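Local coordinates for conserved lipoprotein, putative (Clostridium novyi, PDB 4L1N) that is of unknown function but is probably a bacterial lipoprotein, with a DUF4652 domain grouped among the beta-propeller-like families, at residues K55-N60 and K106-L111; Q116-K121 and I135-G140; D182-V187 and S196-K201. One frame throughout, in Å; residues are numbered along the deposited sequence.

Along the chain from the N terminus the three contacts close in series, and none nests within or crosses another. Interaction 1 joins strand 49-56 to strand 105-111 and closes a long excursion through strands 70-71, 77-82 and 95-100. Strand 105-111 leads on to strand 118-125, where interaction 2 closes the hairpin with strand 130-137 at the far edge of the same antiparallel sheet; Leu111 packs on Asn118 and Ile135, so these two contacts touch. Interaction 3 closes a later hairpin, strands 180-188 and 196-204, in a separate three-stranded sheet. The centres of interactions 1 and 3 are about 33 Å apart, on opposite sides of the chain's centre.

Interaction 1 of 3, residues K55-N60 and K106-L111; sequences KELGKN and KWELDL
Lys55 and Glu108 hold each other by two backbone bonds, Lys55 N to Glu108 O at 2.8 Å and Glu108 N to Lys55 O at 2.9 Å. The first is almost straight, 170° at the hydrogen, and lies in the carbonyl plane of Glu108; the second comes in tilted from the plane of its acceptor. Leu57 N continues the ladder to Lys106 O at 3.0 Å. Further along, the extended Lys106 side chain reaches the turn, and its NZ donates to Lys59 O at 2.7 Å and also to the carbonyl of Ser61, so one ammonium grips two carbonyls of the loop. The aliphatic part of Lys106 runs alongside this loop, CD lying 3.8 Å from Gly58 O. Within the antiparallel sheet this contact pairs strand 49-56 with strand 105-111, which is flanked by strand 95-100 along its other edge. Side chains divide between the two faces. On one, Lys55 crosses Glu108 obliquely, Lys55 CB to Glu108 CG 3.7 Å, and Lys55 CD lies 3.3 Å from Asp110 OD2; Lys55 NZ itself stays clear of both carboxylates. Leu57 lies across Glu108 at about a right angle. Glu108 CG, between the backbone N and the carbonyl carbon (chi1 75°), and the extended chain beyond it bring Glu108 OE1 to 3.4 Å from Leu57 CD2; this oxygen also has a long, weak ion pair with Lys95. On the other face Trp107 CB rests on Glu56 CA, while its indole leads away to a bond from NE1 to Ile153 O and a cation-pi contact with Lys54.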
# COMPACT_ATOMS: atom_id res chain seq x y z
N LYS A 55 -10.44 11.24 3.39
CA LYS A 55 -10.45 12.49 4.14
C LYS A 55 -9.90 13.60 3.27
O LYS A 55 -8.72 13.59 2.94
CB LYS A 55 -9.66 12.36 5.45
CG LYS A 55 -10.24 11.37 6.44
CD LYS A 55 -9.30 11.15 7.61
CE LYS A 55 -9.83 10.14 8.61
NZ LYS A 55 -11.01 10.65 9.34
N GLU A 56 -10.76 14.54 2.85
CA GLU A 56 -10.36 15.66 1.99
C GLU A 56 -9.35 16.54 2.71
O GLU A 56 -9.36 16.62 3.94
CB GLU A 56 -11.57 16.45 1.53
CG GLU A 56 -12.31 15.77 0.40
CD GLU A 56 -13.69 16.31 0.07
OE1 GLU A 56 -14.06 17.39 0.58
OE2 GLU A 56 -14.40 15.63 -0.71
N LEU A 57 -8.43 17.15 1.95
CA LEU A 57 -7.39 17.98 2.53
C LEU A 57 -7.40 19.37 1.95
O LEU A 57 -7.75 19.55 0.78
CB LEU A 57 -6.00 17.35 2.30
CG LEU A 57 -5.69 16.07 3.04
CD1 LEU A 57 -4.57 15.35 2.36
CD2 LEU A 57 -5.31 16.34 4.46
N GLY A 58 -6.97 20.35 2.75
CA GLY A 58 -6.87 21.74 2.32
C GLY A 58 -5.87 21.90 1.19
O GLY A 58 -4.94 21.10 1.07
N LYS A 59 -6.07 22.92 0.33
CA LYS A 59 -5.18 23.16 -0.82
C LYS A 59 -3.75 23.53 -0.36
O LYS A 59 -2.79 23.21 -1.06
CB LYS A 59 -5.77 24.23 -1.76
CG LYS A 59 -6.00 23.72 -3.19
CD LYS A 59 -6.79 24.74 -4.05
CE LYS A 59 -6.78 24.44 -5.53
NZ LYS A 59 -7.53 23.20 -5.87
N ASN A 60 -3.62 24.16 0.84
CA ASN A 60 -2.35 24.56 1.44
C ASN A 60 -1.55 23.34 1.94
O ASN A 60 -0.31 23.37 1.90
CB ASN A 60 -2.58 25.55 2.58
N LYS A 106 -6.71 17.46 -3.37
CA LYS A 106 -5.89 16.65 -2.48
C LYS A 106 -6.77 15.97 -1.44
O LYS A 106 -7.65 16.59 -0.86
CB LYS A 106 -4.83 17.51 -1.75
CG LYS A 106 -3.83 18.23 -2.63
CD LYS A 106 -3.23 19.45 -1.93
CE LYS A 106 -2.47 20.32 -2.90
NZ LYS A 106 -1.43 21.12 -2.20
N TRP A 107 -6.52 14.69 -1.19
CA TRP A 107 -7.21 13.92 -0.16
C TRP A 107 -6.26 12.83 0.37
O TRP A 107 -5.16 12.68 -0.15
CB TRP A 107 -8.55 13.36 -0.64
CG TRP A 107 -8.48 12.25 -1.65
CD1 TRP A 107 -8.50 10.91 -1.40
CD2 TRP A 107 -8.59 12.39 -3.07
NE1 TRP A 107 -8.55 10.21 -2.58
CE2 TRP A 107 -8.60 11.10 -3.63
CE3 TRP A 107 -8.65 13.50 -3.94
CZ2 TRP A 107 -8.67 10.87 -5.00
CZ3 TRP A 107 -8.70 13.28 -5.30
CH2 TRP A 107 -8.68 11.98 -5.83
N GLU A 108 -6.68 12.14 1.44
CA GLU A 108 -5.92 11.07 2.06
C GLU A 108 -6.83 9.87 2.30
O GLU A 108 -8.03 10.01 2.52
CB GLU A 108 -5.21 11.53 3.36
CG GLU A 108 -6.07 11.72 4.59
CD GLU A 108 -5.39 12.22 5.85
OE1 GLU A 108 -4.78 13.31 5.83
OE2 GLU A 108 -5.60 11.58 6.91
N LEU A 109 -6.23 8.67 2.19
CA LEU A 109 -6.89 7.40 2.47
C LEU A 109 -6.32 6.88 3.77
O LEU A 109 -5.11 6.63 3.87
CB LEU A 109 -6.70 6.39 1.35
CG LEU A 109 -7.36 6.62 0.01
CD1 LEU A 109 -7.02 5.46 -0.93
CD2 LEU A 109 -8.87 6.75 0.12
N ASP A 110 -7.17 6.77 4.78
CA ASP A 110 -6.76 6.32 6.09
C ASP A 110 -7.31 4.99 6.43
O ASP A 110 -8.49 4.74 6.23
CB ASP A 110 -7.20 7.31 7.17
CG ASP A 110 -6.33 8.54 7.28
OD1 ASP A 110 -5.38 8.67 6.47
OD2 ASP A 110 -6.59 9.36 8.19
N LEU A 111 -6.47 4.16 7.02
CA LEU A 111 -6.87 2.84 7.45
C LEU A 111 -7.85 2.95 8.61
O LEU A 111 -7.53 3.55 9.64
CB LEU A 111 -5.60 2.11 7.87
CG LEU A 111 -5.53 0.61 7.66
CD1 LEU A 111 -5.93 0.21 6.25
CD2 LEU A 111 -4.16 0.14 7.98

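Interaction 2 of 3, residues Q116-K121 and I135-G140; sequences QKNTPK and ISRAHG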
# COMPACT_ATOMS: atom_id res chain seq x y z
N GLN A 116 -3.94 1.61 16.53
CA GLN A 116 -2.90 2.00 15.56
C GLN A 116 -1.93 0.84 15.32
O GLN A 116 -0.72 1.00 15.56
CB GLN A 116 -2.15 3.25 16.09
CG GLN A 116 -3.00 4.52 16.23
CD GLN A 116 -3.00 5.34 14.96
OE1 GLN A 116 -3.94 5.27 14.14
NE2 GLN A 116 -1.95 6.14 14.76
N LYS A 117 -2.43 -0.34 14.85
CA LYS A 117 -1.55 -1.50 14.68
C LYS A 117 -1.05 -1.74 13.24
O LYS A 117 0.05 -2.26 13.09
CB LYS A 117 -2.18 -2.79 15.25
CG LYS A 117 -3.38 -3.39 14.51
CD LYS A 117 -3.36 -4.93 14.54
CE LYS A 117 -4.01 -5.53 15.77
NZ LYS A 117 -3.69 -6.98 15.92
N ASN A 118 -1.85 -1.41 12.20
CA ASN A 118 -1.48 -1.66 10.80
C ASN A 118 -1.29 -0.40 10.01
O ASN A 118 -1.79 0.67 10.39
CB ASN A 118 -2.49 -2.55 10.11
CG ASN A 118 -2.34 -3.98 10.52
OD1 ASN A 118 -1.24 -4.54 10.51
ND2 ASN A 118 -3.41 -4.60 10.95
N THR A 119 -0.57 -0.51 8.88
CA THR A 119 -0.22 0.64 8.05
C THR A 119 -0.06 0.33 6.55
O THR A 119 0.43 -0.75 6.23
CB THR A 119 1.13 1.18 8.57
OG1 THR A 119 1.46 2.37 7.88
CG2 THR A 119 2.29 0.18 8.40
N PRO A 120 -0.34 1.28 5.61
CA PRO A 120 0.11 1.05 4.23
C PRO A 120 1.64 1.03 4.26
O PRO A 120 2.23 1.91 4.90
CB PRO A 120 -0.45 2.25 3.46
CG PRO A 120 -0.73 3.26 4.44
CD PRO A 120 -0.90 2.63 5.77
N LYS A 121 2.29 0.03 3.66
CA LYS A 121 3.76 -0.08 3.69
C LYS A 121 4.37 0.17 2.29
O LYS A 121 5.46 0.74 2.21
CB LYS A 121 4.18 -1.46 4.23
CG LYS A 121 5.68 -1.69 4.37
CD LYS A 121 6.39 -0.73 5.33
CE LYS A 121 7.28 -1.46 6.28
NZ LYS A 121 7.34 -0.75 7.58
N ILE A 135 -0.31 -3.89 3.16
CA ILE A 135 -0.66 -3.54 4.52
C ILE A 135 0.11 -4.46 5.45
O ILE A 135 -0.09 -5.68 5.42
CB ILE A 135 -2.19 -3.51 4.77
CG1 ILE A 135 -2.78 -2.23 4.12
CG2 ILE A 135 -2.52 -3.54 6.27
CD1 ILE A 135 -4.13 -2.32 3.66
N SER A 136 1.02 -3.84 6.23
CA SER A 136 1.90 -4.43 7.24
C SER A 136 1.61 -3.86 8.63
O SER A 136 0.91 -2.87 8.73
CB SER A 136 3.36 -4.16 6.87
OG SER A 136 3.71 -2.79 7.00
N ARG A 137 2.19 -4.45 9.70
CA ARG A 137 2.10 -3.97 11.07
C ARG A 137 2.84 -2.65 11.14
O ARG A 137 3.84 -2.48 10.42
CB ARG A 137 2.65 -4.99 12.08
CG ARG A 137 1.72 -6.20 12.36
CD ARG A 137 0.58 -5.87 13.31
NE ARG A 137 -0.03 -7.06 13.93
CZ ARG A 137 -1.00 -7.79 13.38
NH1 ARG A 137 -1.45 -7.50 12.16
NH2 ARG A 137 -1.50 -8.83 14.02
N ALA A 138 2.30 -1.67 11.90
CA ALA A 138 2.82 -0.31 11.99
C ALA A 138 4.11 -0.24 12.79
O ALA A 138 4.94 0.63 12.53
CB ALA A 138 1.78 0.60 12.61
N HIS A 139 4.26 -1.13 13.77
CA HIS A 139 5.43 -1.14 14.64
C HIS A 139 6.17 -2.49 14.59
O HIS A 139 5.56 -3.52 14.29
CB HIS A 139 5.00 -0.77 16.07
CG HIS A 139 4.23 0.52 16.12
ND1 HIS A 139 2.85 0.54 16.13
CD2 HIS A 139 4.69 1.79 16.09
CE1 HIS A 139 2.50 1.82 16.15
NE2 HIS A 139 3.58 2.61 16.11
N GLY A 140 7.48 -2.46 14.82
CA GLY A 140 8.31 -3.66 14.80
C GLY A 140 9.32 -3.70 13.68
O GLY A 140 9.18 -2.98 12.69
O HOH W 1 6.12 -0.46 10.04
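Arg137 and Lys117 are brought alongside each other by bends early in both side chains. In Arg137, CG stands beside the backbone N and the chain turns at once (chi2 -79°), bringing the guanidinium back beside the Lys117 side chain and to Asn118. In Lys117, CG sits between the backbone N and the carbonyl carbon (chi1 70°), and two further bends carry NZ over one guanidinium face, offset toward its rim, 3.4 Å from Arg137 NH2. Both atoms are donors of like charge, so this approach is packing and probably costs some repulsion. At the guanidinium edge Arg137 NH1 makes a weak bond to Asn118 OD1, 3.4 Å, with amide and guanidinium planes 64° apart. The backbone is firmer. Thr119 N meets Ser136 O at 2.8 Å, nearly end-on to the carbonyl, and Ser136 N returns to Thr119 O at 3.1 Å. Beyond the strand end, Ala138 N reaches Lys117 O at 2.6 Å. Gln116 O approaches His139 CE1 at the ring edge, in the ring plane. On the face of Thr119 and Ser136, Thr119 CG2 packs 3.6 Å from Ser136 OG, while Thr119 OG1 turns to the backbone N of Gly94. Lys121 also bends over Ser136 OG, and its NZ binds a water at 2.8 Å; that water donates to Arg137 O and, weakly, to Ala138 O, tying the lysine to the end of strand 130-137 and to Ala138. On the face of Ile135 and Pro120, Ile135 CG2 also meets Asn118 CB at 4.0 Å. The alternating pairs are those of an antiparallel ladder, and because strand 130-137 directly follows strand 118-125 it forms a beta hairpin, joined here at its open end, with 118-125 an outermost strand of the large sheet.

Interaction 3 of 3, residues D182-V187 and S196-K201; sequences DVQILV and SHEETK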
# COMPACT_ATOMS: atom_id res chain seq x y z
N ASP A 182 3.98 -9.22 -10.67
CA ASP A 182 5.11 -9.90 -10.04
C ASP A 182 5.07 -9.54 -8.55
O ASP A 182 5.22 -8.37 -8.20
CB ASP A 182 6.44 -9.44 -10.67
CG ASP A 182 6.90 -10.13 -11.93
OD1 ASP A 182 6.16 -10.97 -12.46
OD2 ASP A 182 8.03 -9.84 -12.38
N VAL A 183 4.80 -10.51 -7.68
CA VAL A 183 4.63 -10.28 -6.24
C VAL A 183 5.88 -10.76 -5.48
O VAL A 183 6.23 -11.95 -5.59
CB VAL A 183 3.34 -10.99 -5.75
CG1 VAL A 183 3.13 -10.85 -4.25
CG2 VAL A 183 2.10 -10.51 -6.50
N GLN A 184 6.57 -9.85 -4.72
CA GLN A 184 7.71 -10.30 -3.93
C GLN A 184 7.26 -10.68 -2.57
O GLN A 184 6.61 -9.89 -1.88
CB GLN A 184 8.86 -9.30 -3.82
CG GLN A 184 9.68 -9.24 -5.06
CD GLN A 184 10.72 -10.29 -5.15
OE1 GLN A 184 10.81 -10.98 -6.13
NE2 GLN A 184 11.57 -10.39 -4.15
N ILE A 185 7.64 -11.89 -2.17
CA ILE A 185 7.29 -12.40 -0.86
C ILE A 185 8.59 -12.62 -0.09
O ILE A 185 9.54 -13.12 -0.65
CB ILE A 185 6.45 -13.71 -1.02
CG1 ILE A 185 5.24 -13.45 -1.90
CG2 ILE A 185 6.03 -14.32 0.32
CD1 ILE A 185 4.91 -14.49 -2.75
N LEU A 186 8.63 -12.21 1.17
CA LEU A 186 9.74 -12.48 2.08
C LEU A 186 9.32 -13.66 2.99
O LEU A 186 8.36 -13.55 3.79
CB LEU A 186 10.12 -11.23 2.88
CG LEU A 186 11.12 -11.40 4.05
CD1 LEU A 186 12.55 -11.45 3.55
CD2 LEU A 186 10.94 -10.30 5.11
N VAL A 187 9.98 -14.82 2.81
CA VAL A 187 9.68 -16.01 3.59
C VAL A 187 10.69 -16.21 4.72
O VAL A 187 11.88 -16.27 4.46
CB VAL A 187 9.62 -17.27 2.73
CG1 VAL A 187 9.01 -18.42 3.51
CG2 VAL A 187 8.86 -17.02 1.44
N SER A 196 15.73 -15.93 6.45
CA SER A 196 14.69 -15.71 5.47
C SER A 196 15.20 -15.96 4.05
O SER A 196 16.41 -16.08 3.84
CB SER A 196 14.17 -14.28 5.60
OG SER A 196 14.96 -13.33 4.90
N HIS A 197 14.27 -16.00 3.08
CA HIS A 197 14.53 -16.00 1.64
C HIS A 197 13.42 -15.19 0.94
O HIS A 197 12.39 -14.92 1.53
CB HIS A 197 14.71 -17.40 1.06
CG HIS A 197 13.44 -18.18 0.83
ND1 HIS A 197 13.01 -19.12 1.74
CD2 HIS A 197 12.63 -18.22 -0.25
CE1 HIS A 197 11.93 -19.67 1.20
NE2 HIS A 197 11.65 -19.14 0.02
N GLU A 198 13.63 -14.79 -0.32
CA GLU A 198 12.64 -14.07 -1.11
C GLU A 198 12.11 -14.94 -2.26
O GLU A 198 12.80 -15.85 -2.72
CB GLU A 198 13.25 -12.77 -1.64
CG GLU A 198 13.43 -11.74 -0.55
CD GLU A 198 13.66 -10.29 -0.96
OE1 GLU A 198 13.43 -9.95 -2.15
OE2 GLU A 198 14.06 -9.50 -0.09
N GLU A 199 10.88 -14.67 -2.70
CA GLU A 199 10.21 -15.34 -3.83
C GLU A 199 9.63 -14.31 -4.78
O GLU A 199 9.29 -13.22 -4.33
CB GLU A 199 9.08 -16.27 -3.34
CG GLU A 199 9.59 -17.46 -2.54
CD GLU A 199 8.56 -18.45 -2.01
OE1 GLU A 199 7.36 -18.10 -1.95
OE2 GLU A 199 8.99 -19.55 -1.59
N THR A 200 9.48 -14.65 -6.06
CA THR A 200 8.76 -13.84 -7.05
C THR A 200 7.63 -14.69 -7.59
O THR A 200 7.89 -15.77 -8.11
CB THR A 200 9.63 -13.33 -8.20
OG1 THR A 200 10.88 -12.82 -7.71
CG2 THR A 200 8.94 -12.29 -8.99
N LYS A 201 6.38 -14.24 -7.46
CA LYS A 201 5.22 -14.97 -7.94
C LYS A 201 4.49 -14.10 -8.89
O LYS A 201 4.14 -12.98 -8.54
CB LYS A 201 4.27 -15.42 -6.80
CG LYS A 201 4.91 -16.22 -5.65
CD LYS A 201 5.52 -17.53 -6.08
CE LYS A 201 5.00 -18.70 -5.30
NZ LYS A 201 6.12 -19.64 -4.98
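Val183, Ile185 and Val187 use both backbone N and O to bind Lys201, Glu199 and His197, so six bonds hold the ladder and leave none of these twelve polar atoms without a partner. At the short end of their range Val187 N lies 2.7 Å from His197 O. At the long end Lys201 N lies 3.0 Å from Val183 O. On the face of Val187 and His197 the imidazole is fixed from several directions. Its NE2 donates to Glu199 OE2 at 3.1 Å and 168°, close to the ring plane but from above the carboxylate plane, while ND1 bonds Glu189 OE2. Val187 CB lies over one face of the ring, offset toward its rim, 3.9 Å from the centroid, a CH-pi contact. Glu199 OE1 has a long salt bridge, 3.6 Å, with Lys201 NZ, so both oxygens of this carboxylate have partners. Val187 CG2 packs 3.7 Å from Glu199 CD, and the Ile185 side chain crosses that of Lys201 at about a right angle, its CD1 close to Lys201 CG. On the opposite face Gln184 folds back at chi2 (-84°), bringing OE1 to Thr200 OG1; a bond here is modelled doubtfully short. Asp182 OD1 accepts from Thr202 OG1. The hairpin lies in a three-stranded antiparallel sheet: strand 180-188 is central and bonds strand 169-177 along its other edge, strand 196-204 is outermost, and Tyr162 packs against Val183, Ile185 and Lys201.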